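Local coordinates for hypoxanthine phosphoribosyltransferase (Bacillus anthracis, PDB 4QYI), which probably catalyses the magnesium-dependent transfer of a phosphoribosyl group from phosphoribosyl pyrophosphate to hypoxanthine or guanine in purine salvage, at residues I38-V43 and I98-I103; D102-G107 and F127-D132; K133-K138 and G147-D152. One frame throughout, in Å; residues are numbered along the deposited sequence.

Contact 1 of 3, residues I38-V43 and I98-I103; sequences IVVIAV and IVVEDI. With MG (magnesium ion), chain F.
The central parallel sheet of the type I phosphoribosyltransferase fold is joined here: Ile38 to Val43 runs beside Ile98 to Glu101, the strand that ends in the acidic pair of the phosphoribosyl pyrophosphate motif. Four backbone bonds stitch the strands. Ile98 N reaches Val39 O at 2.8 Å and Val43 N reaches Val100 O at 3.0 Å, both almost in line with their carbonyls, whereas Ile41 N and Val100 N come to Ile98 O and Ile41 O tilted out of the carbonyl planes.

Beta-branched side chains suit these buried, extended positions. On the face of Val40, Ala42, Ile98 and Val100, Val40 CG1 meets Val100 CG2 at 3.6 Å, Ile98 CD1 meets Ile38 CG2 at 3.9 Å, and the small Ala42 lies against Ala51 of helix 48-55. At the strand end Val43 CG2 touches Val99 CG1 at 3.9 Å.

Beyond the last bond, Val43 meets a carboxylate. Its CG1, set opposite the backbone N (chi1 -173°), packs 3.4 Å from Glu101 OE1. Glu101 bends at chi2 (-75°) and delivers OE2 to the magnesium ion at 2.1 Å; Asp102 OD1 binds the metal at 2.0 Å, and waters fill the other four places. Asp102 N also donates to the anti lone pair of Glu101 OE2.

Each acid gives the cation one oxygen, and the positive charge probably offsets the repulsion between Glu101 OE2 and Asp102 OD1. Val43 O accepts from a metal-bound water. The C-terminal ends of the parallel strands thus carry the metal site, with water ligands that a substrate could probably displace.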
# COMPACT_ATOMS: atom_id res chain seq x y z
N ILE A 38 2.70 -5.86 -17.12
CA ILE A 38 3.38 -6.40 -15.95
C ILE A 38 2.43 -6.51 -14.79
O ILE A 38 1.53 -5.69 -14.63
CB ILE A 38 4.51 -5.46 -15.49
CG1 ILE A 38 5.54 -5.28 -16.60
CG2 ILE A 38 5.21 -6.01 -14.25
CD1 ILE A 38 6.52 -4.16 -16.31
N VAL A 39 2.61 -7.56 -13.97
CA VAL A 39 1.84 -7.71 -12.75
C VAL A 39 2.84 -7.49 -11.62
O VAL A 39 3.89 -8.14 -11.55
CB VAL A 39 1.22 -9.11 -12.59
CG1 VAL A 39 0.55 -9.25 -11.21
CG2 VAL A 39 0.22 -9.40 -13.70
N VAL A 40 2.53 -6.54 -10.75
CA VAL A 40 3.37 -6.25 -9.60
C VAL A 40 2.69 -6.82 -8.37
O VAL A 40 1.52 -6.56 -8.12
CB VAL A 40 3.61 -4.74 -9.43
CG1 VAL A 40 4.29 -4.45 -8.10
CG2 VAL A 40 4.46 -4.22 -10.55
N ILE A 41 3.40 -7.66 -7.63
CA ILE A 41 2.86 -8.22 -6.41
C ILE A 41 3.71 -7.74 -5.26
O ILE A 41 4.88 -8.13 -5.11
CB ILE A 41 2.84 -9.75 -6.43
CG1 ILE A 41 1.93 -10.25 -7.55
CG2 ILE A 41 2.30 -10.28 -5.09
CD1 ILE A 41 2.02 -11.74 -7.72
N ALA A 42 3.10 -6.91 -4.43
CA ALA A 42 3.79 -6.35 -3.27
C ALA A 42 3.56 -7.16 -1.99
O ALA A 42 2.44 -7.55 -1.68
CB ALA A 42 3.33 -4.92 -3.08
N VAL A 43 4.64 -7.43 -1.26
CA VAL A 43 4.55 -8.20 -0.02
C VAL A 43 4.21 -7.22 1.12
O VAL A 43 5.03 -6.40 1.53
CB VAL A 43 5.84 -8.99 0.28
CG1 VAL A 43 5.64 -9.90 1.48
CG2 VAL A 43 6.26 -9.85 -0.90
N ILE A 98 6.50 -9.21 -11.19
CA ILE A 98 7.57 -8.67 -10.37
C ILE A 98 7.09 -8.64 -8.94
O ILE A 98 6.09 -7.99 -8.62
CB ILE A 98 8.01 -7.28 -10.81
CG1 ILE A 98 8.51 -7.37 -12.24
CG2 ILE A 98 9.11 -6.78 -9.88
CD1 ILE A 98 8.83 -6.05 -12.84
N VAL A 99 7.81 -9.32 -8.06
CA VAL A 99 7.45 -9.37 -6.65
C VAL A 99 8.29 -8.30 -5.97
O VAL A 99 9.52 -8.30 -6.07
CB VAL A 99 7.73 -10.75 -6.04
CG1 VAL A 99 7.35 -10.79 -4.56
CG2 VAL A 99 6.95 -11.79 -6.81
N VAL A 100 7.59 -7.42 -5.27
CA VAL A 100 8.22 -6.27 -4.62
C VAL A 100 8.32 -6.40 -3.11
O VAL A 100 7.33 -6.65 -2.44
CB VAL A 100 7.44 -5.00 -5.02
CG1 VAL A 100 7.94 -3.78 -4.27
CG2 VAL A 100 7.55 -4.77 -6.51
N GLU A 101 9.54 -6.28 -2.60
CA GLU A 101 9.83 -6.32 -1.18
C GLU A 101 10.54 -5.09 -0.71
O GLU A 101 11.13 -4.34 -1.50
CB GLU A 101 10.76 -7.50 -0.83
CG GLU A 101 10.06 -8.78 -0.48
CD GLU A 101 9.43 -8.75 0.92
OE1 GLU A 101 9.06 -9.84 1.38
OE2 GLU A 101 9.34 -7.69 1.60
N ASP A 102 10.47 -4.88 0.59
CA ASP A 102 11.17 -3.79 1.23
C ASP A 102 12.58 -4.27 1.54
O ASP A 102 13.55 -3.55 1.36
CB ASP A 102 10.47 -3.33 2.52
CG ASP A 102 10.15 -4.49 3.46
OD1 ASP A 102 9.93 -5.64 3.03
OD2 ASP A 102 10.07 -4.23 4.67
N ILE A 103 12.69 -5.52 2.00
CA ILE A 103 13.99 -6.07 2.39
C ILE A 103 14.15 -7.53 2.08
O ILE A 103 13.19 -8.30 2.19
CB ILE A 103 14.18 -5.99 3.92
CG1 ILE A 103 14.11 -4.54 4.38
CG2 ILE A 103 15.52 -6.60 4.35
CD1 ILE A 103 13.97 -4.39 5.88
MG MG F . 8.80 -7.17 3.56
O HOH W 1 7.08 -6.73 3.13
O HOH W 2 8.68 -6.57 5.54
O HOH W 3 10.90 -8.09 3.79
O HOH W 4 8.27 -9.31 3.59

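Contact 2 of 3, residues D102-G107 and F127-D132; sequences DIIDSG and FCTLLD. With MG (magnesium ion), chain F; PO4 (phosphate ion), chain H.
The flat peptide carbonyl of Leu131 receives donors tilted to opposite sides of its plane: Ile104 N comes to Leu131 O at 3.1 Å from one side, and Thr129 OG1 reaches the same oxygen at 2.7 Å from the other. The Thr129 hydroxyl stands opposite its own backbone N (chi1 -174°), which turns it forward along its chain to Leu131. At a second flat group, the carboxylate of Asp105, Ser106 N meets OD1 on its anti side at 2.6 Å, 16° out of plane.

Asp102 O accepts Leu131 N at 2.9 Å, so 103-104 and 131-132 pair in parallel just past the corners their chains turn. Ile103 CG1 packs on Leu131 CD1 at 4.0 Å. Ile104 lays CG1 against Thr129 CB at 3.6 Å, filling the side where Leu110 of helix 108-118 also packs. Asp132 OD1 approaches Ile104 O, but two acceptors cannot bond; its partner is Arg137.

Following the pair comes the phosphate-binding loop of the motif. Asp105 N and Gly107 N both donate to O2 of a phosphate ion, at 2.7 and 3.1 Å, and Thr109 N joins them. Gly107, at the N-cap of helix 108-118, has a positive phi (78°), which glycine takes readily.

Backbone N-H groups of the loop and helix start grip the anion, consistent with the 5'-phosphate pocket of this family; strand 103-104 links the metal-binding Asp102 to this loop.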
# COMPACT_ATOMS: atom_id res chain seq x y z
N ASP A 102 10.47 -4.88 0.59
CA ASP A 102 11.17 -3.79 1.23
C ASP A 102 12.58 -4.27 1.54
O ASP A 102 13.55 -3.55 1.36
CB ASP A 102 10.47 -3.33 2.52
CG ASP A 102 10.15 -4.49 3.46
OD1 ASP A 102 9.93 -5.64 3.03
OD2 ASP A 102 10.07 -4.23 4.67
N ILE A 103 12.69 -5.52 2.00
CA ILE A 103 13.99 -6.07 2.39
C ILE A 103 14.15 -7.53 2.08
O ILE A 103 13.19 -8.30 2.19
CB ILE A 103 14.18 -5.99 3.92
CG1 ILE A 103 14.11 -4.54 4.38
CG2 ILE A 103 15.52 -6.60 4.35
CD1 ILE A 103 13.97 -4.39 5.88
N ILE A 104 15.35 -7.92 1.70
CA ILE A 104 15.65 -9.31 1.49
C ILE A 104 16.93 -9.53 2.27
O ILE A 104 17.90 -8.83 2.04
CB ILE A 104 15.94 -9.68 0.03
CG1 ILE A 104 14.72 -9.42 -0.84
CG2 ILE A 104 16.32 -11.15 -0.06
CD1 ILE A 104 14.95 -9.82 -2.28
N ASP A 105 16.91 -10.44 3.22
CA ASP A 105 18.10 -10.74 4.02
C ASP A 105 18.51 -12.21 3.89
O ASP A 105 19.43 -12.54 3.13
CB ASP A 105 17.99 -10.21 5.47
CG ASP A 105 16.69 -10.58 6.17
OD1 ASP A 105 16.11 -11.66 5.93
OD2 ASP A 105 16.28 -9.78 7.04
N SER A 106 17.83 -13.10 4.58
CA SER A 106 18.19 -14.50 4.48
C SER A 106 17.70 -15.05 3.14
O SER A 106 18.28 -16.01 2.60
CB SER A 106 17.54 -15.28 5.60
OG SER A 106 16.15 -15.38 5.37
N GLY A 107 16.61 -14.46 2.63
CA GLY A 107 16.00 -14.87 1.37
C GLY A 107 15.15 -16.13 1.48
O GLY A 107 14.51 -16.55 0.50
N PHE A 127 12.28 -10.62 -8.85
CA PHE A 127 12.21 -9.98 -7.55
C PHE A 127 12.85 -8.60 -7.54
O PHE A 127 13.92 -8.41 -8.11
CB PHE A 127 12.84 -10.89 -6.49
CG PHE A 127 12.11 -12.17 -6.38
CD1 PHE A 127 11.00 -12.26 -5.58
CD2 PHE A 127 12.46 -13.25 -7.17
CE1 PHE A 127 10.28 -13.42 -5.52
CE2 PHE A 127 11.75 -14.42 -7.11
CZ PHE A 127 10.65 -14.50 -6.28
N CYS A 128 12.17 -7.68 -6.88
CA CYS A 128 12.59 -6.30 -6.74
C CYS A 128 12.55 -5.90 -5.27
O CYS A 128 11.48 -5.89 -4.67
CB CYS A 128 11.65 -5.40 -7.54
SG CYS A 128 12.02 -3.63 -7.37
N THR A 129 13.70 -5.56 -4.70
CA THR A 129 13.73 -5.16 -3.31
C THR A 129 14.37 -3.80 -3.16
O THR A 129 15.30 -3.45 -3.89
CB THR A 129 14.48 -6.19 -2.42
OG1 THR A 129 14.37 -5.82 -1.03
CG2 THR A 129 15.94 -6.27 -2.80
N LEU A 130 13.87 -3.03 -2.21
CA LEU A 130 14.40 -1.72 -1.95
C LEU A 130 15.76 -1.89 -1.30
O LEU A 130 16.73 -1.23 -1.70
CB LEU A 130 13.51 -0.95 -0.98
CG LEU A 130 14.01 0.46 -0.63
CD1 LEU A 130 14.11 1.34 -1.86
CD2 LEU A 130 13.10 1.11 0.39
N LEU A 131 15.82 -2.78 -0.31
CA LEU A 131 17.05 -3.01 0.44
C LEU A 131 17.47 -4.47 0.38
O LEU A 131 16.61 -5.36 0.40
CB LEU A 131 16.84 -2.62 1.89
CG LEU A 131 16.23 -1.23 2.13
CD1 LEU A 131 15.90 -1.07 3.61
CD2 LEU A 131 17.12 -0.11 1.64
N ASP A 132 18.78 -4.72 0.29
CA ASP A 132 19.32 -6.06 0.20
C ASP A 132 20.47 -6.21 1.21
O ASP A 132 21.28 -5.27 1.40
CB ASP A 132 19.81 -6.35 -1.23
CG ASP A 132 20.03 -7.85 -1.51
OD1 ASP A 132 19.47 -8.68 -0.76
OD2 ASP A 132 20.70 -8.20 -2.51
MG MG F . 8.80 -7.17 3.56
P PO4 H . 13.39 -12.74 3.27
O1 PO4 H . 12.36 -11.83 3.86
O2 PO4 H . 14.73 -12.06 3.33
O3 PO4 H . 13.56 -14.04 4.03
O4 PO4 H . 12.98 -13.09 1.88
O HOH W 2 8.68 -6.57 5.54
O HOH W 3 10.90 -8.09 3.79
O HOH W 4 8.27 -9.31 3.59
O HOH W 1 7.08 -6.73 3.13

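Contact 3 of 3, residues K133-K138 and G147-D152; sequences KPERRK and GFQIPD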
# COMPACT_ATOMS: atom_id res chain seq x y z
N LYS A 133 20.54 -7.37 1.84
CA LYS A 133 21.58 -7.71 2.80
C LYS A 133 22.07 -9.08 2.39
O LYS A 133 21.72 -10.07 3.02
CB LYS A 133 21.02 -7.74 4.24
CG LYS A 133 20.45 -6.38 4.71
CD LYS A 133 19.49 -6.16 5.91
CE LYS A 133 19.96 -6.20 7.36
NZ LYS A 133 18.82 -5.84 8.28
N PRO A 134 22.86 -9.15 1.30
CA PRO A 134 23.33 -10.43 0.77
C PRO A 134 24.23 -11.20 1.72
O PRO A 134 24.40 -12.39 1.52
CB PRO A 134 24.09 -10.06 -0.51
CG PRO A 134 23.77 -8.64 -0.78
CD PRO A 134 23.38 -8.02 0.53
N GLU A 135 24.80 -10.53 2.72
CA GLU A 135 25.67 -11.18 3.70
C GLU A 135 24.85 -12.02 4.66
O GLU A 135 25.37 -12.84 5.39
CB GLU A 135 26.46 -10.15 4.53
CG GLU A 135 27.24 -9.14 3.71
CD GLU A 135 26.35 -8.14 2.98
OE1 GLU A 135 25.11 -8.15 3.14
OE2 GLU A 135 26.89 -7.30 2.22
N ARG A 136 23.54 -11.80 4.65
CA ARG A 136 22.65 -12.54 5.53
C ARG A 136 21.97 -13.73 4.83
O ARG A 136 21.17 -14.42 5.46
CB ARG A 136 21.59 -11.60 6.10
CG ARG A 136 22.10 -10.59 7.13
CD ARG A 136 22.12 -11.18 8.53
NE ARG A 136 20.80 -11.68 8.92
CZ ARG A 136 19.78 -10.93 9.32
NH1 ARG A 136 19.89 -9.61 9.39
NH2 ARG A 136 18.62 -11.49 9.64
N ARG A 137 22.28 -13.97 3.56
CA ARG A 137 21.65 -15.07 2.82
C ARG A 137 21.87 -16.45 3.42
O ARG A 137 22.99 -16.83 3.78
CB ARG A 137 22.16 -15.14 1.38
CG ARG A 137 21.68 -14.05 0.45
CD ARG A 137 20.17 -14.07 0.28
NE ARG A 137 19.77 -13.23 -0.84
CZ ARG A 137 19.62 -11.91 -0.78
NH1 ARG A 137 19.84 -11.25 0.35
NH2 ARG A 137 19.25 -11.26 -1.88
N LYS A 138 20.78 -17.21 3.49
CA LYS A 138 20.81 -18.58 3.96
C LYS A 138 20.37 -19.48 2.82
O LYS A 138 20.33 -20.70 2.94
CB LYS A 138 19.91 -18.75 5.17
CG LYS A 138 20.48 -18.06 6.39
CD LYS A 138 19.69 -18.37 7.65
CE LYS A 138 20.44 -17.87 8.88
NZ LYS A 138 19.73 -18.22 10.13
N GLY A 147 17.62 -1.81 -4.77
CA GLY A 147 17.82 -0.39 -4.53
C GLY A 147 19.13 -0.06 -3.84
O GLY A 147 19.96 0.66 -4.38
N PHE A 148 19.32 -0.62 -2.65
CA PHE A 148 20.49 -0.34 -1.86
C PHE A 148 20.95 -1.54 -1.05
O PHE A 148 20.13 -2.32 -0.54
CB PHE A 148 20.17 0.75 -0.84
CG PHE A 148 19.62 2.01 -1.43
CD1 PHE A 148 18.26 2.14 -1.67
CD2 PHE A 148 20.45 3.09 -1.69
CE1 PHE A 148 17.75 3.31 -2.18
CE2 PHE A 148 19.94 4.26 -2.20
CZ PHE A 148 18.59 4.37 -2.44
N GLN A 149 22.26 -1.66 -0.92
CA GLN A 149 22.85 -2.69 -0.10
C GLN A 149 23.20 -2.04 1.22
O GLN A 149 24.00 -1.12 1.26
CB GLN A 149 24.10 -3.28 -0.71
CG GLN A 149 23.86 -4.30 -1.80
CD GLN A 149 25.12 -5.10 -2.03
OE1 GLN A 149 26.10 -4.95 -1.29
NE2 GLN A 149 25.11 -5.97 -3.03
N ILE A 150 22.58 -2.51 2.28
CA ILE A 150 22.79 -1.98 3.60
C ILE A 150 23.45 -2.94 4.57
O ILE A 150 23.35 -4.14 4.41
CB ILE A 150 21.42 -1.53 4.12
CG1 ILE A 150 21.12 -0.24 3.39
CG2 ILE A 150 21.40 -1.34 5.64
CD1 ILE A 150 19.74 0.29 3.64
N PRO A 151 24.17 -2.40 5.56
CA PRO A 151 24.80 -3.27 6.54
C PRO A 151 23.74 -3.89 7.45
O PRO A 151 22.67 -3.30 7.61
CB PRO A 151 25.73 -2.33 7.32
CG PRO A 151 25.19 -0.96 7.09
CD PRO A 151 24.58 -0.99 5.73
N ASP A 152 24.04 -5.07 8.00
CA ASP A 152 23.13 -5.78 8.88
C ASP A 152 22.82 -5.01 10.16
O ASP A 152 23.46 -5.20 11.20
CB ASP A 152 23.71 -7.15 9.23
CG ASP A 152 22.72 -8.03 9.96
OD1 ASP A 152 21.51 -7.71 9.93
OD2 ASP A 152 23.12 -9.05 10.54
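Ionic contacts centre on Asp152, whose OD1 takes Arg136 NH1 at 2.6 Å near the guanidinium plane, at its edge. The salt bridge is close but its hydrogen bond is weak, with an N-H...O angle of only 127°, and the two flat groups are turned 38° apart. Arg136 folds back at chi2 and chi3, which sets its CD 3.1 Å from Asp152 OD2, so the carboxylate lies against the aliphatic stem as well as the head. Lys133 crosses Asp152 nearly at a right angle; its NZ makes a long salt bridge to OD1 at 3.7 Å, while its hydrogen bond goes to Glu153 O.

Within the fold, a 3-10 turn after strand 131-132, closed by Arg136 N to Lys133 O at 3.0 Å, faces the chain that leaves strand 145-149 for the small antiparallel sheet of 8-13, 155-156 and 172-175. Ile150 packs on Leu12 and Ile13 of that sheet.

The remaining contacts are van der Waals, carbon against polar atoms. Lys133 CG lies 3.7 Å from Ile150 O, its methylenes lying beside the backbone. Pro134, whose ring suits the start of the turn, sets CG 3.7 Å from Gln149 NE2, the two side chains crossing almost squarely at the surface.

Overall arrangement
Contacts 1 and 2 lie near the centre of the chain and are buried; contact 3 is nearer the surface. Strands 96-101 and 124-129 are neighbours in the main sheet: backbone hydrogen bonds join Cys128 to Val99 and Glu101, so contacts 1 and 2 share one framework and, through Asp102, one magnesium ion. Contact 1 is mostly branched aliphatic packing and backbone bonds, with its charge confined to the strand end. Contact 2 mixes strand pairing with a loop that binds an anion. Contact 3 relies on long charged side chains, and Arg137 ties its turn to Asp132 of contact 2, while Leu131 packs on Ile150 between them.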